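Local coordinates for epidermal growth factor receptor pathway substrate 8-like protein 1 (Mus musculus, PDB 2CY5) that probably binds tyrosine-containing peptide motifs of partner proteins through its phosphotyrosine-binding (PTB) domain, as an EPS8-related protein in signal transduction, at residues A[77-82]-A[95-100]; A[81-86]-A[121-126]. All coordinates share one frame; numbering follows the deposited sequence.

Interaction 1 of 2, residues A[77-82]-A[95-100]; sequences DAIVRC and LLLVCQ
Strands 79-82 and 95-99 run antiparallel, their axes 4.6 Å apart at the closest and 163° between their directions, with Ile79 set against Cys99 and Cys82 against Leu97 as non-hydrogen-bonded pairs. Between these pairs the register slips by one residue in a classic beta bulge: Val80 and Arg81 both face Val98. Val98 O is therefore gripped twice, by Val80 N at 2.8 Å and, in a longer bond, by Arg81 N at 3.2 Å. Val98 N returns a nearly straight bond to Arg81 O; beyond the Ile79-Cys99 pair, Gln100 N bonds to Ala78 O, in the plane of that carbonyl. In the seven-stranded antiparallel sheet of the PTB fold, a PH-superfold member, this is the hairpin at one margin. Ile79, Cys82, Leu97 and Cys99 share the face turned to helix 118-133, where Ile79 meets Leu130. There the CD2 methyl of Leu97 lies 3.8 Å from Ile79 CG2 and also touches CB and SG of Cys82. With SG anti to the backbone N (chi1 175°), Cys82 also reaches Leu95 CD1. On the other face Arg81 CB rests on Val98 CG2; Val80, displaced by the bulge, brings CG2 to 3.5 Å from Val98 CG1.

Interaction 2 of 2, residues A[81-86]-A[121-126]; sequences RCDAVM and LIREDI. With CA (calcium ion), chain B.
The C-terminal helix of the PTB fold, 118-133, packs against strand 79-85, an edge strand of the sheet; in PTB domains the peptide groove typically runs between the two. The helix segment is nearly antiparallel to the strand, the axes 7.6 Å apart. Cys82 SG sits 3.9 Å from Arg123 CA and 3.8 Å from the CG2 methyl of Ile126. With CG anti to the backbone N (chi1 174°), Arg123 brings CD to 3.7 Å from Ala84 N, then bends at chi3 (77°). Asp83 and Arg123 run alongside each other without an ion pair: Asp83 OD2 stays 4.8 Å from Arg123 NE, the carboxylate and guanidinium planes 89° apart. Asp83 OD1 instead makes a long, weak ion pair with Arg81 NH2, and OD2 takes a weak bond from Ala84 N. The guanidinium is bridged to Glu120 through NE. Farther round the helix, Asp125 OD1 binds the calcium ion, whose other protein ligand is Ala6 O. Replacing Arg123 by an alanine would probably leave Glu120 without its salt-bridge mate and water 1 without its donor. That water lies at the guanidinium edge, in its plane, accepting from Arg123 NH1 at 2.7 Å and donating to Cys82 O.

Strand 79-85 serves both contacts. Cys82 takes part in each, its side chain meeting the hairpin partner and the helix; of these two, Arg81 touches just the hairpin partner. Interaction 1 pairs the strand with its neighbour through backbone hydrogen bonds, interaction 2 sets the C-terminal helix against it, and their centres lie 10 Å apart. Past Cys82 the two meet: Leu96 N lies 2.7 Å from Asp83 O, a probable hydrogen bond. Leu95 reaches both, its CD1 3.5 Å from Asp83 O and its CD2 3.8 Å from Ile122 CG2. As in other PTB domains, strand 79-85 and helix 118-133 would form the two sides of the peptide groove, interaction 1 holding that strand to the sheet. The calcium ion lies about 12 Å from the Cys82 side chain.

Interaction 1 of 2, residues A[77-82]-A[95-100]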
loop_
_atom_site.group_PDB
_atom_site.type_symbol
_atom_site.label_atom_id
_atom_site.label_comp_id
_atom_site.label_asym_id
_atom_site.label_seq_id
_atom_site.Cartn_x
_atom_site.Cartn_y
_atom_site.Cartn_z
ATOM N N ASP A 77 12.726 -4.377 7.528
ATOM C CA ASP A 77 11.983 -5.491 8.190
ATOM C C ASP A 77 10.752 -5.961 7.338
ATOM O O ASP A 77 10.352 -7.071 7.436
ATOM C CB ASP A 77 11.411 -4.926 9.512
ATOM C CG ASP A 77 10.994 -5.985 10.416
ATOM O OD1 ASP A 77 10.303 -5.667 11.412
ATOM O OD2 ASP A 77 11.399 -7.141 10.092
ATOM N N ALA A 78 10.145 -5.023 6.561
ATOM C CA ALA A 78 9.026 -5.259 5.643
ATOM C C ALA A 78 9.450 -5.943 4.342
ATOM O O ALA A 78 8.617 -6.486 3.657
ATOM C CB ALA A 78 8.359 -3.867 5.310
ATOM N N ILE A 79 10.717 -5.974 3.946
ATOM C CA ILE A 79 11.058 -6.653 2.644
ATOM C C ILE A 79 11.215 -8.143 2.772
ATOM O O ILE A 79 12.041 -8.604 3.507
ATOM C CB ILE A 79 12.378 -5.943 2.075
ATOM C CG1 ILE A 79 12.056 -4.454 2.011
ATOM C CG2 ILE A 79 12.822 -6.498 0.772
ATOM C CD1 ILE A 79 13.200 -3.608 1.454
ATOM N N VAL A 80 10.517 -8.946 2.026
ATOM C CA VAL A 80 10.597 -10.341 2.264
ATOM C C VAL A 80 11.418 -10.899 1.183
ATOM O O VAL A 80 11.926 -11.964 1.356
ATOM C CB VAL A 80 9.168 -11.048 2.384
ATOM C CG1 VAL A 80 8.017 -10.062 2.605
ATOM C CG2 VAL A 80 8.760 -11.630 1.084
ATOM N N ARG A 81 11.536 -10.233 0.037
ATOM C CA ARG A 81 12.380 -10.775 -1.036
ATOM C C ARG A 81 12.827 -9.711 -2.044
ATOM O O ARG A 81 12.015 -8.802 -2.419
ATOM C CB ARG A 81 11.680 -11.810 -1.885
ATOM C CG ARG A 81 12.739 -12.427 -2.776
ATOM C CD ARG A 81 12.408 -13.897 -3.212
ATOM N NE ARG A 81 13.398 -14.428 -4.117
ATOM C CZ ARG A 81 13.137 -15.360 -4.999
ATOM N NH1 ARG A 81 11.913 -15.902 -5.055
ATOM N NH2 ARG A 81 14.062 -15.633 -5.919
ATOM N N CYS A 82 14.051 -9.861 -2.622
ATOM C CA CYS A 82 14.434 -8.855 -3.617
ATOM C C CYS A 82 15.167 -9.636 -4.698
ATOM O O CYS A 82 16.070 -10.381 -4.321
ATOM C CB CYS A 82 15.389 -7.833 -2.935
ATOM S SG CYS A 82 15.978 -6.677 -4.206
ATOM N N LEU A 95 13.715 -5.262 -11.529
ATOM C CA LEU A 95 14.002 -5.378 -10.149
ATOM C C LEU A 95 12.628 -5.842 -9.474
ATOM O O LEU A 95 11.553 -5.206 -9.641
ATOM C CB LEU A 95 14.357 -4.015 -9.582
ATOM C CG LEU A 95 14.457 -4.149 -8.024
ATOM C CD1 LEU A 95 15.671 -4.983 -7.557
ATOM C CD2 LEU A 95 14.654 -2.643 -7.355
ATOM N N LEU A 96 12.634 -6.949 -8.778
ATOM C CA LEU A 96 11.402 -7.360 -8.120
ATOM C C LEU A 96 11.587 -7.203 -6.648
ATOM O O LEU A 96 12.647 -7.585 -6.019
ATOM C CB LEU A 96 11.178 -8.786 -8.483
ATOM C CG LEU A 96 9.806 -9.402 -8.238
ATOM C CD1 LEU A 96 9.678 -10.740 -8.949
ATOM C CD2 LEU A 96 9.784 -9.632 -6.877
ATOM N N LEU A 97 10.637 -6.567 -5.988
ATOM C CA LEU A 97 10.671 -6.460 -4.501
ATOM C C LEU A 97 9.342 -7.000 -3.922
ATOM O O LEU A 97 8.264 -6.585 -4.356
ATOM C CB LEU A 97 10.825 -5.011 -3.977
ATOM C CG LEU A 97 12.135 -4.338 -3.908
ATOM C CD1 LEU A 97 11.826 -2.817 -3.544
ATOM C CD2 LEU A 97 12.879 -5.000 -2.750
ATOM N N VAL A 98 9.399 -7.955 -3.012
ATOM C CA VAL A 98 8.138 -8.397 -2.399
ATOM C C VAL A 98 8.193 -7.796 -1.003
ATOM O O VAL A 98 9.208 -7.996 -0.274
ATOM C CB VAL A 98 8.120 -9.900 -2.313
ATOM C CG1 VAL A 98 6.725 -10.406 -1.527
ATOM C CG2 VAL A 98 8.436 -10.514 -3.703
ATOM N N CYS A 99 7.128 -7.068 -0.530
ATOM C CA CYS A 99 7.153 -6.476 0.809
ATOM C C CYS A 99 5.886 -7.058 1.547
ATOM O O CYS A 99 4.879 -7.474 0.868
ATOM C CB CYS A 99 6.959 -4.984 0.668
ATOM S SG CYS A 99 8.422 -4.432 -0.186
ATOM N N GLN A 100 5.935 -7.074 2.860
ATOM C CA GLN A 100 4.702 -7.486 3.654
ATOM C C GLN A 100 4.590 -6.302 4.570
ATOM O O GLN A 100 5.410 -6.135 5.535
ATOM C CB GLN A 100 4.968 -8.787 4.481
ATOM C CG GLN A 100 3.750 -9.141 5.510
ATOM C CD GLN A 100 2.422 -9.167 4.717
ATOM O OE1 GLN A 100 1.617 -8.226 4.744
ATOM N NE2 GLN A 100 2.218 -10.208 3.998
#

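Interaction 2 of 2, residues A[81-86]-A[121-126]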
loop_
_atom_site.group_PDB
_atom_site.type_symbol
_atom_site.label_atom_id
_atom_site.label_comp_id
_atom_site.label_asym_id
_atom_site.label_seq_id
_atom_site.Cartn_x
_atom_site.Cartn_y
_atom_site.Cartn_z
ATOM N N ARG A 81 11.536 -10.233 0.037
ATOM C CA ARG A 81 12.380 -10.775 -1.036
ATOM C C ARG A 81 12.827 -9.711 -2.044
ATOM O O ARG A 81 12.015 -8.802 -2.419
ATOM C CB ARG A 81 11.680 -11.810 -1.885
ATOM C CG ARG A 81 12.739 -12.427 -2.776
ATOM C CD ARG A 81 12.408 -13.897 -3.212
ATOM N NE ARG A 81 13.398 -14.428 -4.117
ATOM C CZ ARG A 81 13.137 -15.360 -4.999
ATOM N NH1 ARG A 81 11.913 -15.902 -5.055
ATOM N NH2 ARG A 81 14.062 -15.633 -5.919
ATOM N N CYS A 82 14.051 -9.861 -2.622
ATOM C CA CYS A 82 14.434 -8.855 -3.617
ATOM C C CYS A 82 15.167 -9.636 -4.698
ATOM O O CYS A 82 16.070 -10.381 -4.321
ATOM C CB CYS A 82 15.389 -7.833 -2.935
ATOM S SG CYS A 82 15.978 -6.677 -4.206
ATOM N N ASP A 83 14.794 -9.557 -5.981
ATOM C CA ASP A 83 15.479 -10.306 -7.041
ATOM C C ASP A 83 15.538 -9.436 -8.273
ATOM O O ASP A 83 14.951 -8.320 -8.319
ATOM C CB ASP A 83 14.767 -11.514 -7.391
ATOM C CG ASP A 83 15.742 -12.650 -7.981
ATOM O OD1 ASP A 83 15.333 -13.790 -8.257
ATOM O OD2 ASP A 83 16.932 -12.378 -8.186
ATOM N N ALA A 84 16.324 -9.833 -9.273
ATOM C CA ALA A 84 16.380 -9.073 -10.492
ATOM C C ALA A 84 16.084 -10.152 -11.528
ATOM O O ALA A 84 16.547 -11.283 -11.400
ATOM C CB ALA A 84 17.719 -8.490 -10.756
ATOM N N VAL A 85 15.375 -9.848 -12.585
ATOM C CA VAL A 85 15.079 -10.906 -13.540
ATOM C C VAL A 85 14.896 -10.327 -14.903
ATOM O O VAL A 85 14.587 -9.142 -15.006
ATOM C CB VAL A 85 13.842 -11.770 -13.105
ATOM C CG1 VAL A 85 12.628 -10.947 -13.026
ATOM C CG2 VAL A 85 13.613 -12.922 -14.104
HETATM N N MSE A 86 15.169 -11.151 -15.942
HETATM C CA MSE A 86 15.002 -10.794 -17.378
HETATM C C MSE A 86 13.910 -11.676 -17.964
HETATM O O MSE A 86 14.169 -12.751 -18.505
HETATM C CB MSE A 86 16.248 -11.080 -18.213
HETATM C CG MSE A 86 16.069 -10.842 -19.728
HETATM SE SE MSE A 86 17.692 -9.821 -20.167
HETATM C CE MSE A 86 18.681 -11.443 -19.761
ATOM N N LEU A 121 22.436 -4.355 -9.989
ATOM C CA LEU A 121 23.235 -3.539 -9.033
ATOM C C LEU A 121 22.363 -3.144 -7.916
ATOM O O LEU A 121 22.781 -3.115 -6.762
ATOM C CB LEU A 121 23.747 -2.291 -9.757
ATOM C CG LEU A 121 24.690 -1.326 -9.025
ATOM C CD1 LEU A 121 25.996 -2.016 -8.774
ATOM C CD2 LEU A 121 25.024 -0.069 -9.826
ATOM N N ILE A 122 21.078 -2.911 -8.196
ATOM C CA ILE A 122 20.206 -2.433 -7.058
ATOM C C ILE A 122 19.858 -3.594 -6.150
ATOM O O ILE A 122 19.813 -3.407 -4.918
ATOM C CB ILE A 122 18.861 -1.736 -7.592
ATOM C CG1 ILE A 122 19.178 -0.511 -8.535
ATOM C CG2 ILE A 122 18.049 -1.253 -6.397
ATOM C CD1 ILE A 122 17.902 -0.022 -9.412
ATOM N N ARG A 123 19.584 -4.772 -6.753
ATOM C CA ARG A 123 19.360 -6.020 -6.021
ATOM C C ARG A 123 20.532 -6.282 -5.064
ATOM O O ARG A 123 20.293 -6.552 -3.881
ATOM C CB ARG A 123 19.232 -7.193 -6.970
ATOM C CG ARG A 123 19.153 -8.537 -6.194
ATOM C CD ARG A 123 19.357 -9.676 -7.146
ATOM N NE ARG A 123 20.796 -9.659 -7.354
ATOM C CZ ARG A 123 21.649 -10.008 -6.384
ATOM N NH1 ARG A 123 21.207 -10.396 -5.187
ATOM N NH2 ARG A 123 22.944 -9.931 -6.616
ATOM N N GLU A 124 21.768 -6.119 -5.520
ATOM C CA GLU A 124 22.870 -6.433 -4.596
ATOM C C GLU A 124 22.899 -5.484 -3.508
ATOM O O GLU A 124 23.196 -5.925 -2.449
ATOM C CB GLU A 124 24.272 -6.372 -5.294
ATOM C CG GLU A 124 24.654 -7.568 -6.083
ATOM C CD GLU A 124 26.034 -7.190 -6.814
ATOM O OE1 GLU A 124 26.037 -6.717 -8.023
ATOM O OE2 GLU A 124 27.077 -7.272 -6.121
ATOM N N ASP A 125 22.614 -4.203 -3.728
ATOM C CA ASP A 125 22.632 -3.211 -2.694
ATOM C C ASP A 125 21.545 -3.447 -1.632
ATOM O O ASP A 125 21.789 -3.502 -0.383
ATOM C CB ASP A 125 22.439 -1.838 -3.354
ATOM C CG ASP A 125 22.646 -0.680 -2.357
ATOM O OD1 ASP A 125 23.072 -0.951 -1.224
ATOM O OD2 ASP A 125 22.466 0.489 -2.701
ATOM N N ILE A 126 20.340 -3.746 -2.123
ATOM C CA ILE A 126 19.262 -4.014 -1.128
ATOM C C ILE A 126 19.567 -5.265 -0.428
ATOM O O ILE A 126 19.414 -5.342 0.783
ATOM C CB ILE A 126 17.881 -4.149 -1.870
ATOM C CG1 ILE A 126 17.606 -2.698 -2.412
ATOM C CG2 ILE A 126 16.780 -4.887 -0.943
ATOM C CD1 ILE A 126 16.292 -2.648 -3.359
HETATM CA CA CA B . 24.419 -0.008 0.491
HETATM O O HOH W 1 19.218 -10.836 -3.469
HETATM O O HOH W 2 23.082 1.838 -0.232
HETATM O O HOH W 3 24.020 -2.203 0.970
HETATM O O HOH W 4 23.175 0.561 2.502
HETATM O O HOH W 5 26.039 -0.403 -1.160
HETATM O O HOH W 6 26.309 -0.793 1.792
#